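Local structure of uncharacterized protein (Helicobacter pylori, 4O5J) at residues Y34-L37 against S38-N42; P128-T131 against I132-C136; A213-W216 against K217-V220; N373-S376 against N377-E380. The protein is the sialic acid-binding adhesin SabA, an outer membrane protein whose extracellular domain probably attaches the bacterium to sialylated glycans of its host. One frame throughout, in Å; residues are numbered along the deposited sequence.

All four contacts are local and run in series along the chain; none nests in or crosses another. Contact 1 comes first, a two-turn piece of the helix 29-54, its centre about 42 Å from the centre of the chain. Contact 2 takes in the short helix 130-135 and the residues flanking it, about 73 Å away between centres and on the opposite side of the chain's centre. Contact 3 closes the turn that follows the strand 214-215 and touches contact 2, joined by a bond from Asn135 ND2 to Asn218 OD1 and by Met215. Contact 4 returns to the first end: its helix, 343-396, packs against 29-54, its centre about 19 Å from that of contact 1.

Contact 1. Residues Y34-L37 against S38-N42; sequences YEQL and SQYLN
The backbone from Tyr34 to Asn42 is regular alpha helix, in which the amides of Ser38, Gln39, Tyr40 and Leu41 each bond to the carbonyl four residues earlier; the bond from Tyr40 N to Gln36 O is the straightest, 2.9 Å with 169° at the hydrogen. Leu37 and Leu41 stand alongside each other and point the same way, their CD1 methyls 4.0 Å apart. The Leu41 branch also rests on the preceding turn, with CG 3.5 Å from Leu37 O. One step round the helix, Gln36 and Tyr40 form a second parallel pair. The planes of the Gln36 amide and the Tyr40 ring are nearly parallel, 6° apart, and the touch is made by Gln36 CG, 4.1 Å from Tyr40 CE1. With Tyr40 CG beside its own backbone N (chi1 -80°), the ring leans back toward Gln36 O, which lies 3.7 Å from CD1. On another side Gln39 CG sits 3.3 Å from Glu35 O. Tyr34, Gln36, Tyr40 and Leu41 touch Ile395, Leu391, Asp387 and Ala388 of the helix 343-396, in that order. The contact thus combines i, i+4 side-chain pairs along an alpha helix with the packing of two long helices.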
# COMPACT_ATOMS: atom_id res chain seq x y z
N TYR A 34 30.36 -28.06 23.49
CA TYR A 34 29.64 -28.78 22.44
C TYR A 34 28.63 -27.86 21.73
O TYR A 34 28.52 -27.91 20.48
CB TYR A 34 28.95 -30.01 22.99
CG TYR A 34 29.84 -31.20 23.08
CD1 TYR A 34 30.02 -32.03 21.98
CD2 TYR A 34 30.53 -31.50 24.25
CE1 TYR A 34 30.87 -33.15 22.03
CE2 TYR A 34 31.38 -32.63 24.31
CZ TYR A 34 31.54 -33.45 23.21
OH TYR A 34 32.37 -34.54 23.29
N GLU A 35 27.93 -27.02 22.49
CA GLU A 35 27.00 -26.05 21.89
C GLU A 35 27.73 -25.07 21.00
O GLU A 35 27.25 -24.73 19.92
CB GLU A 35 26.27 -25.26 22.92
CG GLU A 35 25.13 -26.04 23.53
CD GLU A 35 24.53 -25.39 24.78
OE1 GLU A 35 23.39 -25.76 25.14
OE2 GLU A 35 25.19 -24.53 25.41
N GLN A 36 28.90 -24.64 21.46
CA GLN A 36 29.71 -23.72 20.74
C GLN A 36 30.22 -24.37 19.43
O GLN A 36 30.10 -23.79 18.36
CB GLN A 36 30.84 -23.31 21.63
CG GLN A 36 31.46 -22.02 21.23
CD GLN A 36 32.43 -21.57 22.29
OE1 GLN A 36 33.00 -22.39 23.02
NE2 GLN A 36 32.62 -20.27 22.39
N LEU A 37 30.76 -25.58 19.51
CA LEU A 37 31.21 -26.33 18.34
C LEU A 37 30.05 -26.44 17.35
O LEU A 37 30.20 -26.24 16.15
CB LEU A 37 31.70 -27.73 18.76
CG LEU A 37 32.14 -28.67 17.63
CD1 LEU A 37 33.23 -28.01 16.79
CD2 LEU A 37 32.64 -30.01 18.23
N SER A 38 28.88 -26.78 17.87
CA SER A 38 27.67 -26.89 17.07
C SER A 38 27.35 -25.61 16.28
O SER A 38 27.00 -25.66 15.11
CB SER A 38 26.52 -27.23 17.97
OG SER A 38 25.34 -27.17 17.22
N GLN A 39 27.47 -24.46 16.95
CA GLN A 39 27.22 -23.17 16.32
C GLN A 39 28.23 -22.85 15.26
O GLN A 39 27.88 -22.39 14.17
CB GLN A 39 27.19 -22.05 17.35
CG GLN A 39 25.96 -22.18 18.25
CD GLN A 39 26.02 -21.19 19.40
OE1 GLN A 39 26.91 -20.36 19.46
NE2 GLN A 39 25.07 -21.26 20.31
N TYR A 40 29.49 -23.11 15.56
CA TYR A 40 30.55 -22.90 14.59
C TYR A 40 30.33 -23.70 13.30
O TYR A 40 30.53 -23.19 12.20
CB TYR A 40 31.89 -23.27 15.18
CG TYR A 40 32.51 -22.23 16.06
CD1 TYR A 40 33.34 -22.61 17.14
CD2 TYR A 40 32.32 -20.88 15.81
CE1 TYR A 40 33.94 -21.67 17.95
CE2 TYR A 40 32.91 -19.92 16.63
CZ TYR A 40 33.72 -20.35 17.69
OH TYR A 40 34.34 -19.49 18.51
N LEU A 41 29.93 -24.94 13.45
CA LEU A 41 29.77 -25.83 12.30
C LEU A 41 28.54 -25.44 11.48
O LEU A 41 28.55 -25.61 10.25
CB LEU A 41 29.67 -27.31 12.75
CG LEU A 41 31.07 -27.77 13.18
CD1 LEU A 41 31.08 -29.18 13.58
CD2 LEU A 41 32.10 -27.59 12.06
N ASN A 42 27.49 -24.96 12.14
CA ASN A 42 26.32 -24.44 11.42
C ASN A 42 26.68 -23.17 10.67
O ASN A 42 26.19 -22.92 9.55
CB ASN A 42 25.15 -24.21 12.33
CG ASN A 42 24.37 -25.46 12.55
OD1 ASN A 42 24.29 -26.35 11.69
ND2 ASN A 42 23.75 -25.54 13.68

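Contact 2. Residues P128-T131 against I132-C136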
# COMPACT_ATOMS: atom_id res chain seq x y z
N PRO A 128 -30.72 19.06 5.21
CA PRO A 128 -31.34 20.21 5.87
C PRO A 128 -30.62 20.61 7.18
O PRO A 128 -29.97 19.78 7.82
CB PRO A 128 -32.76 19.74 6.16
CG PRO A 128 -32.67 18.25 6.15
CD PRO A 128 -31.60 17.87 5.18
N PHE A 129 -30.78 21.87 7.58
CA PHE A 129 -30.11 22.40 8.75
C PHE A 129 -30.55 21.68 10.04
O PHE A 129 -29.73 21.52 10.96
CB PHE A 129 -30.43 23.85 8.89
CG PHE A 129 -29.75 24.49 10.04
CD1 PHE A 129 -28.35 24.53 10.12
CD2 PHE A 129 -30.49 25.09 11.05
CE1 PHE A 129 -27.70 25.14 11.20
CE2 PHE A 129 -29.84 25.72 12.11
CZ PHE A 129 -28.44 25.74 12.18
N LYS A 130 -31.82 21.25 10.13
CA LYS A 130 -32.33 20.57 11.34
C LYS A 130 -31.48 19.34 11.69
O LYS A 130 -31.48 18.86 12.82
CB LYS A 130 -33.75 20.13 11.13
CG LYS A 130 -33.92 18.99 10.18
CD LYS A 130 -35.42 18.71 9.96
CE LYS A 130 -35.56 17.60 8.90
NZ LYS A 130 -36.97 17.26 8.56
N THR A 131 -30.75 18.86 10.71
CA THR A 131 -29.82 17.75 10.86
C THR A 131 -28.73 18.08 11.91
O THR A 131 -28.28 17.20 12.65
CB THR A 131 -29.27 17.45 9.47
OG1 THR A 131 -29.67 16.18 9.08
CG2 THR A 131 -27.82 17.65 9.30
N ILE A 132 -28.31 19.34 11.99
CA ILE A 132 -27.34 19.77 12.96
C ILE A 132 -27.92 19.65 14.40
O ILE A 132 -27.26 19.17 15.32
CB ILE A 132 -26.94 21.26 12.76
CG1 ILE A 132 -26.15 21.45 11.47
CG2 ILE A 132 -26.09 21.80 13.95
CD1 ILE A 132 -24.89 20.63 11.39
N ILE A 133 -29.14 20.13 14.59
CA ILE A 133 -29.82 20.01 15.85
C ILE A 133 -29.97 18.50 16.25
O ILE A 133 -29.65 18.12 17.37
CB ILE A 133 -31.18 20.70 15.79
CG1 ILE A 133 -30.94 22.22 15.89
CG2 ILE A 133 -32.11 20.25 16.94
CD1 ILE A 133 -32.16 23.03 15.59
N GLU A 134 -30.43 17.66 15.31
CA GLU A 134 -30.72 16.27 15.58
C GLU A 134 -29.47 15.48 15.86
O GLU A 134 -29.44 14.70 16.83
CB GLU A 134 -31.44 15.66 14.40
CG GLU A 134 -32.79 16.30 14.15
CD GLU A 134 -33.34 15.96 12.76
OE1 GLU A 134 -32.52 15.59 11.85
OE2 GLU A 134 -34.59 16.05 12.54
N ASN A 135 -28.41 15.68 15.09
CA ASN A 135 -27.27 14.76 15.10
C ASN A 135 -25.96 15.35 15.52
O ASN A 135 -24.92 14.67 15.41
CB ASN A 135 -27.12 14.11 13.73
CG ASN A 135 -28.34 13.32 13.34
OD1 ASN A 135 -29.08 12.89 14.22
ND2 ASN A 135 -28.57 13.08 12.06
N CYS A 136 -25.94 16.59 15.97
CA CYS A 136 -24.66 17.24 16.31
C CYS A 136 -24.63 17.85 17.70
O CYS A 136 -24.01 18.87 17.89
CB CYS A 136 -24.28 18.30 15.23
SG CYS A 136 -22.57 18.97 15.41
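Phe129 and Ile132 meet obliquely beside the short helix 130-135. The ring is swung away from its own backbone N (chi1 -178°), which brings CD1 and CE1 each to 4.0 Å from Ile132 CG1. Between the same two residues Ile132 N bonds to Phe129 O, 2.8 Å, with the donor lifted 43° out of the carbonyl plane, as is common for an i to i+3 bond. The amides of Glu134 and Asn135 then reach back four residues, to Lys130 O and Thr131 O.

Lys130 and Glu134 are also set at a slant, on the solvent side. Although the lysine chain is extended, its charged end does not close on the acid: NZ stays 4.8 Å from Glu134 OE2, and the same oxygen comes nearer to the methylenes, 3.8 Å from Lys130 CD. The attraction is therefore probably a diffuse one between opposite charges. Glu134 CG, beside its own backbone N (chi1 -63°), sets the extended acid chain alongside the preceding turn, 3.2 Å from Lys130 O. The chain lies about at a right angle to Thr131, whose OG1 is 4.0 Å from Glu134 OE1.

Thr131 and Asn135 turn their polar ends to Asn218, which receives a bond from Asn135 ND2 and a weak one from Thr131 OG1. Phe129 meets Phe109 edge-to-face, and Cys136, just past the helix, is bound to Cys142 by a disulfide. The inner side of the helix, through Thr131, Ile132 and Asn135, lies on Met215 of the strand 214-215, which pairs antiparallel with 234-235.

Contact 3. Residues A213-W216 against K217-V220; sequences AMMW and KNIV
A short 3-10 turn ends the strand 214-215, and its two bonds carry this contact. Asn218 N donates to Met215 O and Ile219 N to Trp216 O, both at 2.9 Å. In each the donor stands well above the carbonyl plane, by 48° and 56°.

The side chains pair with the same spacing. Trp216 and Ile219 run alongside and point the same way, and the isoleucine brings its CD1 methyl to 3.8 Å from Trp216 CE3, on the six-membered part of the indole. Ile219 CB is also close to the turn, 3.4 Å from Trp216 O. Met214, still in the strand, places its CE over one face of the same indole, 3.2 Å above the plane and displaced toward the rim. The ring also meets Tyr240, the two planes about half a right angle apart, and Tyr318 edge-to-face.

Met215 and Asn218 form the other parallel pair. The methionine bends at its thioether (chi3 -70°), bringing CE to 3.7 Å from Asn218 ND2. The amide of this buried asparagine is held at both ends, ND2 bonding to Phe106 O and OD1 being engaged by Asn135 of the helix 130-135, which fixes the amide's rotation and ties the turn to that helix. Trp216 and Met214 also bond through their backbones to Ser233 and Asn235. The contact is thus a 3-10 turn, closed by consecutive i to i+3 bonds, following a strand of a small two-stranded antiparallel sheet.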
# COMPACT_ATOMS: atom_id res chain seq x y z
N ALA A 213 -17.21 18.21 11.92
CA ALA A 213 -17.44 16.80 12.32
C ALA A 213 -18.39 16.13 11.36
O ALA A 213 -19.28 16.78 10.80
CB ALA A 213 -17.98 16.77 13.76
N MET A 214 -18.23 14.82 11.14
CA MET A 214 -19.18 14.12 10.30
C MET A 214 -20.26 13.41 11.12
O MET A 214 -19.96 12.70 12.12
CB MET A 214 -18.45 13.15 9.32
CG MET A 214 -17.62 12.09 9.97
SD MET A 214 -16.74 11.04 8.77
CE MET A 214 -18.09 10.18 7.93
N MET A 215 -21.52 13.58 10.72
CA MET A 215 -22.64 12.96 11.41
C MET A 215 -22.98 11.63 10.72
O MET A 215 -23.72 11.61 9.71
CB MET A 215 -23.84 13.90 11.36
CG MET A 215 -23.57 15.23 12.07
SD MET A 215 -24.96 16.43 11.96
CE MET A 215 -24.90 16.89 10.21
N TRP A 216 -22.45 10.52 11.22
CA TRP A 216 -22.70 9.21 10.60
C TRP A 216 -24.17 8.83 10.56
O TRP A 216 -24.57 8.06 9.70
CB TRP A 216 -21.91 8.10 11.26
CG TRP A 216 -20.45 8.13 10.93
CD1 TRP A 216 -19.50 9.00 11.42
CD2 TRP A 216 -19.73 7.19 10.08
NE1 TRP A 216 -18.24 8.69 10.89
CE2 TRP A 216 -18.34 7.59 10.08
CE3 TRP A 216 -20.11 6.06 9.33
CZ2 TRP A 216 -17.38 6.89 9.37
CZ3 TRP A 216 -19.16 5.37 8.61
CH2 TRP A 216 -17.81 5.77 8.61
N LYS A 217 -24.99 9.38 11.47
CA LYS A 217 -26.40 9.09 11.45
C LYS A 217 -27.06 9.60 10.16
O LYS A 217 -28.12 9.07 9.75
CB LYS A 217 -27.09 9.71 12.68
CG LYS A 217 -28.54 9.33 12.82
CD LYS A 217 -28.69 7.76 13.03
CE LYS A 217 -30.18 7.37 13.16
NZ LYS A 217 -30.35 5.90 13.31
N ASN A 218 -26.45 10.62 9.49
CA ASN A 218 -26.97 11.09 8.20
C ASN A 218 -26.85 10.02 7.10
O ASN A 218 -27.55 10.10 6.07
CB ASN A 218 -26.25 12.39 7.74
CG ASN A 218 -26.85 13.63 8.36
OD1 ASN A 218 -27.55 13.57 9.38
ND2 ASN A 218 -26.59 14.80 7.74
N ILE A 219 -26.00 9.00 7.30
CA ILE A 219 -25.80 8.02 6.28
C ILE A 219 -26.86 6.91 6.35
O ILE A 219 -26.93 6.20 7.36
CB ILE A 219 -24.43 7.38 6.40
CG1 ILE A 219 -23.34 8.43 6.14
CG2 ILE A 219 -24.32 6.23 5.40
CD1 ILE A 219 -21.94 8.03 6.64
N VAL A 220 -27.64 6.74 5.28
CA VAL A 220 -28.66 5.71 5.20
C VAL A 220 -28.28 4.71 4.14
O VAL A 220 -28.27 5.02 2.94
CB VAL A 220 -30.03 6.29 4.85
CG1 VAL A 220 -31.12 5.16 4.91
CG2 VAL A 220 -30.39 7.44 5.84

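Contact 4. Residues N373-S376 against N377-E380; sequences NLKS and NQAE
Asn377 packs closely on Asn373, one turn back in the helix 343-396. Its backbone N bonds to Asn373 O at 2.8 Å, with a C=O...N angle of 175°, almost in line with the carbonyl. The asparagine side chain lies over the same turn: CG is 3.3 Å from Asn373 O, and ND2 comes to 3.6 Å from Asn373 CB. Asn377 CG stands beside its own backbone N (chi1 -76°), which keeps the amide folded back toward the preceding turn.

This is the buried side. Asn377 touches Leu47, Ser50 and Ile51 of the helix 29-54, and Leu374 touches Ala54 of the same helix, so the pair belongs to the packing of two long helices that forms one end of the molecule. The helix is kinked where the amides of Lys375 and Ser376 make no bond to the turn before; from Asn377 onward the i to i+4 bonds resume, the last, from Glu380 N to Ser376 O, being bent.

Round the helix the contact turns to solvent, with Lys375, Ser376 and Glu380 exposed. Leu374 and Gln378 slant across one another, the leucine CD1 being 3.8 Å from Gln378 NE2. Lys375 runs alongside the same glutamine, bent through a nearly eclipsed second torsion (chi2 -9°), and the approach of its CD to Gln378 OE1, 3.3 Å, is to be taken with caution. One amide thus has the leucine at its nitrogen end and the lysine at its oxygen end. Ser376 and Glu380 meet through the backbone, where Glu380 CB also lies 3.3 Å from Ser376 O.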
# COMPACT_ATOMS: atom_id res chain seq x y z
N ASN A 373 28.13 -10.70 -0.73
CA ASN A 373 29.01 -11.05 0.38
C ASN A 373 30.09 -12.09 0.05
O ASN A 373 30.84 -12.50 0.95
CB ASN A 373 28.18 -11.56 1.55
CG ASN A 373 27.39 -10.46 2.16
OD1 ASN A 373 26.22 -10.57 2.32
ND2 ASN A 373 28.04 -9.37 2.45
N LEU A 374 30.18 -12.49 -1.22
CA LEU A 374 31.06 -13.60 -1.58
C LEU A 374 32.44 -13.49 -1.01
O LEU A 374 32.92 -14.36 -0.30
CB LEU A 374 31.16 -13.66 -3.10
CG LEU A 374 32.12 -14.75 -3.65
CD1 LEU A 374 31.83 -16.11 -2.88
CD2 LEU A 374 31.79 -15.07 -5.17
N LYS A 375 33.07 -12.38 -1.27
CA LYS A 375 34.42 -12.15 -0.67
C LYS A 375 34.48 -12.26 0.85
O LYS A 375 35.37 -12.88 1.40
CB LYS A 375 35.04 -10.79 -1.06
CG LYS A 375 35.77 -10.73 -2.39
CD LYS A 375 35.94 -12.13 -2.99
CE LYS A 375 35.86 -12.18 -4.53
NZ LYS A 375 36.05 -13.57 -5.04
N SER A 376 33.61 -11.54 1.51
CA SER A 376 33.57 -11.48 2.93
C SER A 376 33.33 -12.87 3.53
O SER A 376 33.92 -13.25 4.55
CB SER A 376 32.43 -10.56 3.32
OG SER A 376 32.54 -10.33 4.71
N ASN A 377 32.46 -13.63 2.87
CA ASN A 377 32.12 -14.96 3.29
C ASN A 377 33.32 -15.89 3.15
O ASN A 377 33.62 -16.66 4.06
CB ASN A 377 30.95 -15.48 2.47
CG ASN A 377 29.63 -14.88 2.90
OD1 ASN A 377 29.54 -14.25 3.97
ND2 ASN A 377 28.58 -15.09 2.09
N GLN A 378 34.05 -15.80 2.04
CA GLN A 378 35.19 -16.66 1.82
C GLN A 378 36.19 -16.51 2.91
O GLN A 378 36.82 -17.52 3.33
CB GLN A 378 35.84 -16.34 0.48
CG GLN A 378 35.23 -17.11 -0.65
CD GLN A 378 35.59 -16.48 -1.96
OE1 GLN A 378 36.04 -15.33 -2.01
NE2 GLN A 378 35.41 -17.23 -3.05
N ALA A 379 36.37 -15.26 3.37
CA ALA A 379 37.30 -15.00 4.51
C ALA A 379 36.71 -15.52 5.83
O ALA A 379 37.40 -16.02 6.68
CB ALA A 379 37.66 -13.53 4.62
N GLU A 380 35.40 -15.41 5.97
CA GLU A 380 34.80 -15.72 7.25
C GLU A 380 34.75 -17.26 7.49
O GLU A 380 34.99 -17.72 8.60
CB GLU A 380 33.42 -15.15 7.26
CG GLU A 380 32.92 -14.78 8.62
CD GLU A 380 31.57 -14.10 8.50
OE1 GLU A 380 30.82 -14.05 9.48
OE2 GLU A 380 31.24 -13.61 7.39